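Local coordinates for guanine nucleotide exchange factor p115rhogef (Homo sapiens, PDB 1IAP), which is a guanine nucleotide exchange factor for Rho whose N-terminal RGS-like domain, the part described here, probably binds activated G protein alpha subunits, at residues E100-Q103 against S104-A108; A143-E146 against A147-H151. All blocks are in the same frame, centred on the assembly; numbering follows the deposited sequence.

Interaction 1 of 2, residues E100-Q103 against S104-A108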
ATOM      1  N   GLU A 100      -0.432  -1.319  16.167  1.00 33.72           N
ATOM      2  CA  GLU A 100       0.207  -0.127  16.725  1.00 32.58           C
ATOM      3  C   GLU A 100       0.996   0.616  15.655  1.00 31.78           C
ATOM      4  O   GLU A 100       1.043   1.848  15.647  1.00 31.91           O
ATOM      5  CB  GLU A 100       1.136  -0.489  17.886  1.00 36.39           C
ATOM      6  CG  GLU A 100       0.420  -0.859  19.175  1.00 45.15           C
ATOM      7  CD  GLU A 100       1.379  -1.027  20.345  1.00 53.82           C
ATOM      8  OE1 GLU A 100       1.942  -0.008  20.806  1.00 52.03           O
ATOM      9  OE2 GLU A 100       1.573  -2.175  20.801  1.00 56.86           O
ATOM     10  N   VAL A 101       1.638  -0.137  14.769  1.00 27.94           N
ATOM     11  CA  VAL A 101       2.406   0.460  13.685  1.00 27.52           C
ATOM     12  C   VAL A 101       1.450   1.144  12.706  1.00 24.52           C
ATOM     13  O   VAL A 101       1.694   2.270  12.278  1.00 31.58           O
ATOM     14  CB  VAL A 101       3.242  -0.594  12.929  1.00 27.41           C
ATOM     15  CG1 VAL A 101       3.724  -0.026  11.593  1.00 30.19           C
ATOM     16  CG2 VAL A 101       4.444  -1.023  13.776  1.00 20.99           C
ATOM     17  N   VAL A 102       0.356   0.463  12.374  1.00 22.84           N
ATOM     18  CA  VAL A 102      -0.645   0.992  11.448  1.00 21.90           C
ATOM     19  C   VAL A 102      -1.308   2.239  12.025  1.00 28.00           C
ATOM     20  O   VAL A 102      -1.527   3.215  11.314  1.00 23.22           O
ATOM     21  CB  VAL A 102      -1.732  -0.057  11.120  1.00 19.68           C
ATOM     22  CG1 VAL A 102      -2.874   0.575  10.317  1.00 21.85           C
ATOM     23  CG2 VAL A 102      -1.129  -1.202  10.330  1.00 19.40           C
ATOM     24  N   GLN A 103      -1.583   2.218  13.326  1.00 25.97           N
ATOM     25  CA  GLN A 103      -2.219   3.353  13.988  1.00 28.05           C
ATOM     26  C   GLN A 103      -1.353   4.606  13.863  1.00 25.07           C
ATOM     27  O   GLN A 103      -1.862   5.692  13.575  1.00 29.18           O
ATOM     28  CB  GLN A 103      -2.488   3.021  15.461  1.00 37.03           C
ATOM     29  CG  GLN A 103      -3.557   3.880  16.120  1.00 48.83           C
ATOM     30  CD  GLN A 103      -3.058   5.260  16.512  1.00 57.67           C
ATOM     31  OE1 GLN A 103      -3.699   6.269  16.220  1.00 65.06           O
ATOM     32  NE2 GLN A 103      -1.914   5.306  17.186  1.00 60.37           N
ATOM     33  N   SER A 104      -0.043   4.439  14.028  1.00 31.70           N
ATOM     34  CA  SER A 104       0.905   5.548  13.939  1.00 33.79           C
ATOM     35  C   SER A 104       1.127   6.110  12.529  1.00 35.73           C
ATOM     36  O   SER A 104       1.851   7.095  12.362  1.00 36.43           O
ATOM     37  CB  SER A 104       2.250   5.146  14.552  1.00 37.30           C
ATOM     38  OG  SER A 104       2.783   3.998  13.911  1.00 42.98           O
ATOM     39  N   GLN A 105       0.537   5.475  11.518  1.00 31.68           N
ATOM     40  CA  GLN A 105       0.682   5.938  10.136  1.00 28.81           C
ATOM     41  C   GLN A 105      -0.582   6.657   9.659  1.00 30.67           C
ATOM     42  O   GLN A 105      -0.565   7.330   8.628  1.00 26.52           O
ATOM     43  CB  GLN A 105       0.959   4.763   9.184  1.00 27.04           C
ATOM     44  CG  GLN A 105       2.065   3.813   9.605  1.00 26.93           C
ATOM     45  CD  GLN A 105       3.410   4.488   9.762  1.00 28.87           C
ATOM     46  OE1 GLN A 105       3.875   5.197   8.866  1.00 28.33           O
ATOM     47  NE2 GLN A 105       4.053   4.261  10.903  1.00 29.16           N
ATOM     48  N   GLN A 106      -1.673   6.506  10.407  1.00 33.77           N
ATOM     49  CA  GLN A 106      -2.956   7.115  10.051  1.00 32.61           C
ATOM     50  C   GLN A 106      -2.921   8.606   9.724  1.00 36.17           C
ATOM     51  O   GLN A 106      -3.571   9.040   8.774  1.00 36.35           O
ATOM     52  CB  GLN A 106      -4.007   6.837  11.133  1.00 39.95           C
ATOM     53  CG  GLN A 106      -4.425   5.373  11.234  1.00 44.60           C
ATOM     54  CD  GLN A 106      -4.955   4.819   9.920  1.00 53.96           C
ATOM     55  OE1 GLN A 106      -4.453   3.816   9.409  1.00 52.55           O
ATOM     56  NE2 GLN A 106      -5.977   5.470   9.367  1.00 55.23           N
ATOM     57  N   VAL A 107      -2.165   9.387  10.495  1.00 39.82           N
ATOM     58  CA  VAL A 107      -2.071  10.826  10.250  1.00 36.30           C
ATOM     59  C   VAL A 107      -1.464  11.146   8.878  1.00 32.03           C
ATOM     60  O   VAL A 107      -2.055  11.890   8.097  1.00 34.16           O
ATOM     61  CB  VAL A 107      -1.267  11.550  11.363  1.00 35.85           C
ATOM     62  CG1 VAL A 107      -0.979  12.999  10.962  1.00 37.44           C
ATOM     63  CG2 VAL A 107      -2.050  11.529  12.668  1.00 34.98           C
ATOM     64  N   ALA A 108      -0.296  10.574   8.589  1.00 31.81           N
ATOM     65  CA  ALA A 108       0.386  10.807   7.317  1.00 30.73           C
ATOM     66  C   ALA A 108      -0.447  10.343   6.125  1.00 27.36           C
ATOM     67  O   ALA A 108      -0.612  11.086   5.155  1.00 32.53           O
ATOM     68  CB  ALA A 108       1.740  10.117   7.306  1.00 24.60           C
TER
HETATM   69  O   HOH W   1      -1.455   8.467  13.352  1.00 44.91           O
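Ser-104 OG lies 2.6 Å from Val-101 O and donates a short hydrogen bond to it, while Ser-104 N bonds back to Glu-100 O. Chi1 of 58° sets OG between the backbone N and C of Ser-104, within reach of that carbonyl. Gln-105 approaches the same acceptor and can be followed outward. Gln-105 CB sits 3.6 Å from Val-102 O. Gln-105 CG, anti to the carbonyl carbon (chi1 -49°), presses to 3.1 Å from Val-101 O. A bend at chi2 carries CD on beside Val-101 O, and Gln-105 NE2 adds a weak bond to this oxygen at 3.4 Å. NE2 also has a weak bond to Pro-72 O, and the chain packs on Pro-33 and Cys-37 of helix 32-43, so this amide is tucked inside the fold. On another side, Gln-106 runs alongside Val-102, its OE1 3.7 Å from Val-102 CG1. Gln-105 N bonds to Val-102 O and Gln-106 N to Gln-103 O, the latter closing a type I beta turn from Gln-103 to Gln-106. Water 1 extends the bonding from Gln-103 O to Val-107 N. The turn joins two consecutive helices, 91-103 and 106-121, of an all-helical RGS-like domain.

Interaction 2 of 2, residues A143-E146 against A147-H151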
ATOM      1  N   ALA A 143     -18.696  -9.033 -10.059  1.00 23.45           N
ATOM      2  CA  ALA A 143     -17.525  -9.799 -10.512  1.00 24.33           C
ATOM      3  C   ALA A 143     -16.969  -9.304 -11.847  1.00 26.16           C
ATOM      4  O   ALA A 143     -15.750  -9.237 -12.039  1.00 24.56           O
ATOM      5  CB  ALA A 143     -17.863 -11.284 -10.596  1.00 28.51           C
ATOM      6  N   SER A 144     -17.861  -8.961 -12.771  1.00 22.86           N
ATOM      7  CA  SER A 144     -17.443  -8.463 -14.070  1.00 19.83           C
ATOM      8  C   SER A 144     -16.842  -7.072 -13.910  1.00 24.01           C
ATOM      9  O   SER A 144     -15.912  -6.708 -14.626  1.00 23.68           O
ATOM     10  CB  SER A 144     -18.622  -8.423 -15.050  1.00 33.45           C
ATOM     11  OG  SER A 144     -19.569  -7.434 -14.684  1.00 46.18           O
ATOM     12  N   TYR A 145     -17.387  -6.285 -12.981  1.00 20.55           N
ATOM     13  CA  TYR A 145     -16.863  -4.948 -12.744  1.00 16.55           C
ATOM     14  C   TYR A 145     -15.488  -5.059 -12.106  1.00 20.33           C
ATOM     15  O   TYR A 145     -14.563  -4.339 -12.479  1.00 17.61           O
ATOM     16  CB  TYR A 145     -17.774  -4.126 -11.826  1.00 19.27           C
ATOM     17  CG  TYR A 145     -17.188  -2.760 -11.527  1.00 13.64           C
ATOM     18  CD1 TYR A 145     -16.909  -2.366 -10.222  1.00 20.76           C
ATOM     19  CD2 TYR A 145     -16.884  -1.871 -12.562  1.00 25.09           C
ATOM     20  CE1 TYR A 145     -16.332  -1.113  -9.952  1.00 15.33           C
ATOM     21  CE2 TYR A 145     -16.312  -0.617 -12.304  1.00 19.79           C
ATOM     22  CZ  TYR A 145     -16.038  -0.250 -10.998  1.00 19.08           C
ATOM     23  OH  TYR A 145     -15.462   0.977 -10.744  1.00 20.74           O
ATOM     24  N   GLU A 146     -15.370  -5.951 -11.126  1.00 18.54           N
ATOM     25  CA  GLU A 146     -14.100  -6.159 -10.448  1.00 23.68           C
ATOM     26  C   GLU A 146     -13.034  -6.574 -11.446  1.00 20.93           C
ATOM     27  O   GLU A 146     -11.886  -6.152 -11.333  1.00 23.78           O
ATOM     28  CB  GLU A 146     -14.239  -7.209  -9.344  1.00 21.18           C
ATOM     29  CG  GLU A 146     -15.037  -6.726  -8.142  1.00 33.38           C
ATOM     30  CD  GLU A 146     -15.253  -7.806  -7.098  1.00 37.51           C
ATOM     31  OE1 GLU A 146     -15.087  -9.004  -7.420  1.00 45.43           O
ATOM     32  OE2 GLU A 146     -15.604  -7.453  -5.952  1.00 38.44           O
ATOM     33  N   ALA A 147     -13.420  -7.368 -12.447  1.00 24.07           N
ATOM     34  CA  ALA A 147     -12.481  -7.816 -13.476  1.00 24.01           C
ATOM     35  C   ALA A 147     -11.973  -6.617 -14.284  1.00 27.34           C
ATOM     36  O   ALA A 147     -10.793  -6.552 -14.627  1.00 20.00           O
ATOM     37  CB  ALA A 147     -13.128  -8.846 -14.395  1.00 24.55           C
ATOM     38  N   ARG A 148     -12.871  -5.679 -14.588  1.00 20.82           N
ATOM     39  CA  ARG A 148     -12.505  -4.471 -15.329  1.00 18.27           C
ATOM     40  C   ARG A 148     -11.511  -3.627 -14.534  1.00 17.12           C
ATOM     41  O   ARG A 148     -10.569  -3.070 -15.105  1.00 14.86           O
ATOM     42  CB  ARG A 148     -13.743  -3.625 -15.660  1.00 17.11           C
ATOM     43  CG  ARG A 148     -14.564  -4.136 -16.832  1.00 33.17           C
ATOM     44  CD  ARG A 148     -15.700  -3.176 -17.164  1.00 39.01           C
ATOM     45  NE  ARG A 148     -16.395  -3.526 -18.404  1.00 47.67           N
ATOM     46  CZ  ARG A 148     -17.301  -4.495 -18.519  1.00 56.59           C
ATOM     47  NH1 ARG A 148     -17.634  -5.230 -17.466  1.00 60.98           N
ATOM     48  NH2 ARG A 148     -17.890  -4.718 -19.687  1.00 56.10           N
ATOM     49  N   GLU A 149     -11.723  -3.552 -13.220  1.00 16.73           N
ATOM     50  CA  GLU A 149     -10.847  -2.789 -12.334  1.00 14.84           C
ATOM     51  C   GLU A 149      -9.436  -3.365 -12.373  1.00 17.51           C
ATOM     52  O   GLU A 149      -8.467  -2.625 -12.521  1.00 17.40           O
ATOM     53  CB  GLU A 149     -11.339  -2.840 -10.890  1.00 17.69           C
ATOM     54  CG  GLU A 149     -12.655  -2.169 -10.600  1.00 23.84           C
ATOM     55  CD  GLU A 149     -12.941  -2.146  -9.111  1.00 24.89           C
ATOM     56  OE1 GLU A 149     -13.282  -3.204  -8.557  1.00 23.54           O
ATOM     57  OE2 GLU A 149     -12.796  -1.077  -8.487  1.00 26.84           O
ATOM     58  N   ARG A 150      -9.332  -4.689 -12.255  1.00 20.59           N
ATOM     59  CA  ARG A 150      -8.033  -5.362 -12.281  1.00 26.02           C
ATOM     60  C   ARG A 150      -7.314  -5.158 -13.612  1.00 19.52           C
ATOM     61  O   ARG A 150      -6.094  -5.064 -13.649  1.00 19.23           O
ATOM     62  CB  ARG A 150      -8.179  -6.866 -12.012  1.00 20.35           C
ATOM     63  CG  ARG A 150      -8.808  -7.208 -10.685  1.00 23.57           C
ATOM     64  CD  ARG A 150      -8.752  -8.707 -10.434  1.00 26.71           C
ATOM     65  NE  ARG A 150      -9.596  -9.093  -9.307  1.00 41.04           N
ATOM     66  CZ  ARG A 150     -10.798  -9.648  -9.432  1.00 38.39           C
ATOM     67  NH1 ARG A 150     -11.296  -9.891 -10.638  1.00 29.66           N
ATOM     68  NH2 ARG A 150     -11.509  -9.945  -8.351  1.00 44.51           N
ATOM     69  N   HIS A 151      -8.071  -5.100 -14.704  1.00 20.54           N
ATOM     70  CA  HIS A 151      -7.483  -4.902 -16.027  1.00 23.44           C
ATOM     71  C   HIS A 151      -6.812  -3.537 -16.106  1.00 26.38           C
ATOM     72  O   HIS A 151      -5.666  -3.418 -16.551  1.00 20.59           O
ATOM     73  CB  HIS A 151      -8.557  -5.015 -17.119  1.00 30.60           C
ATOM     74  CG  HIS A 151      -8.017  -4.930 -18.513  1.00 37.27           C
ATOM     75  ND1 HIS A 151      -8.120  -3.793 -19.285  1.00 47.62           N
ATOM     76  CD2 HIS A 151      -7.373  -5.845 -19.278  1.00 47.48           C
ATOM     77  CE1 HIS A 151      -7.563  -4.009 -20.463  1.00 45.52           C
ATOM     78  NE2 HIS A 151      -7.102  -5.246 -20.485  1.00 46.01           N
TER
HETATM   79  O   HOH W   2     -14.390   1.317  -8.121  1.00 34.95           O
HETATM   80  O   HOH W   3     -11.355  -5.746  -8.487  1.00 38.79           O
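Glu-146 O is gripped twice: Arg-150 N donates to it at 3.1 Å in a nearly straight bond, and water 3 donates to it at 2.9 Å. The same water gives its other hydrogen to Glu-149 OE1, bridging backbone and carboxylate one turn apart. The aliphatic start of Arg-150 also leans on this carbonyl, with CG 3.3 Å from Glu-146 O. Beyond it the chain runs extended beside that of Glu-146, both pointing the same way, and the guanidinium turns one face to the Glu-146 backbone. Its plane stands 70° from that of the Glu-146 carboxylate, and the salt bridge from Arg-150 NH2 to Glu-146 OE1 is long, at 3.8 Å. Arg-150 NE is engaged by Leu-188 O, so the arginine ties this helix to the chain just after helix 171-187.

Glu-146 with Arg-150 and Tyr-145 with Glu-149 are i to i+4 pairs on the opening turns of helix 142-162, where successive backbone bonds such as Glu-149 N to Tyr-145 O bring side chains four residues apart onto one side of this helix of the RGS-like domain.

Tyr-145 and Glu-149 combine a CH-pi contact with a water bridge. With CG of the tyrosine anti to its N (chi1 177°), the ring swings along the helix and lies beneath Glu-149 CG, which makes a CH-pi contact 4.1 Å from the Tyr-145 ring centroid. The carboxylate runs out past the rim of the ring on its CE1 side, the two planes 18° apart, with Glu-149 CD 3.6 Å from Tyr-145 CE1. Water 2, in the plane of the ring at its edge, links Tyr-145 OH to Glu-149 OE2. That oxygen also forms a salt bridge with Arg-14, which would be expected to favour the charged carboxylate despite its buried setting.

Both contacts are local and belong to the same helical RGS-like domain, yet they sit on opposite sides of the chain's centre, with their own centres 30 Å apart and nearest atoms about 20 Å apart. Interaction 1 comes first along the sequence and spans the junction between helices 91-103 and 106-121; interaction 2 follows, wholly inside helix 142-162, with helix 128-135 in between. One changes the course of the chain, the other keeps a single helix running. Their outside partners differ as well: residues 100-108 lean on helices 32-43, 48-63 and 75-81, whereas 143-151 reaches Arg-14 and Leu-188, near the two ends of the modelled chain.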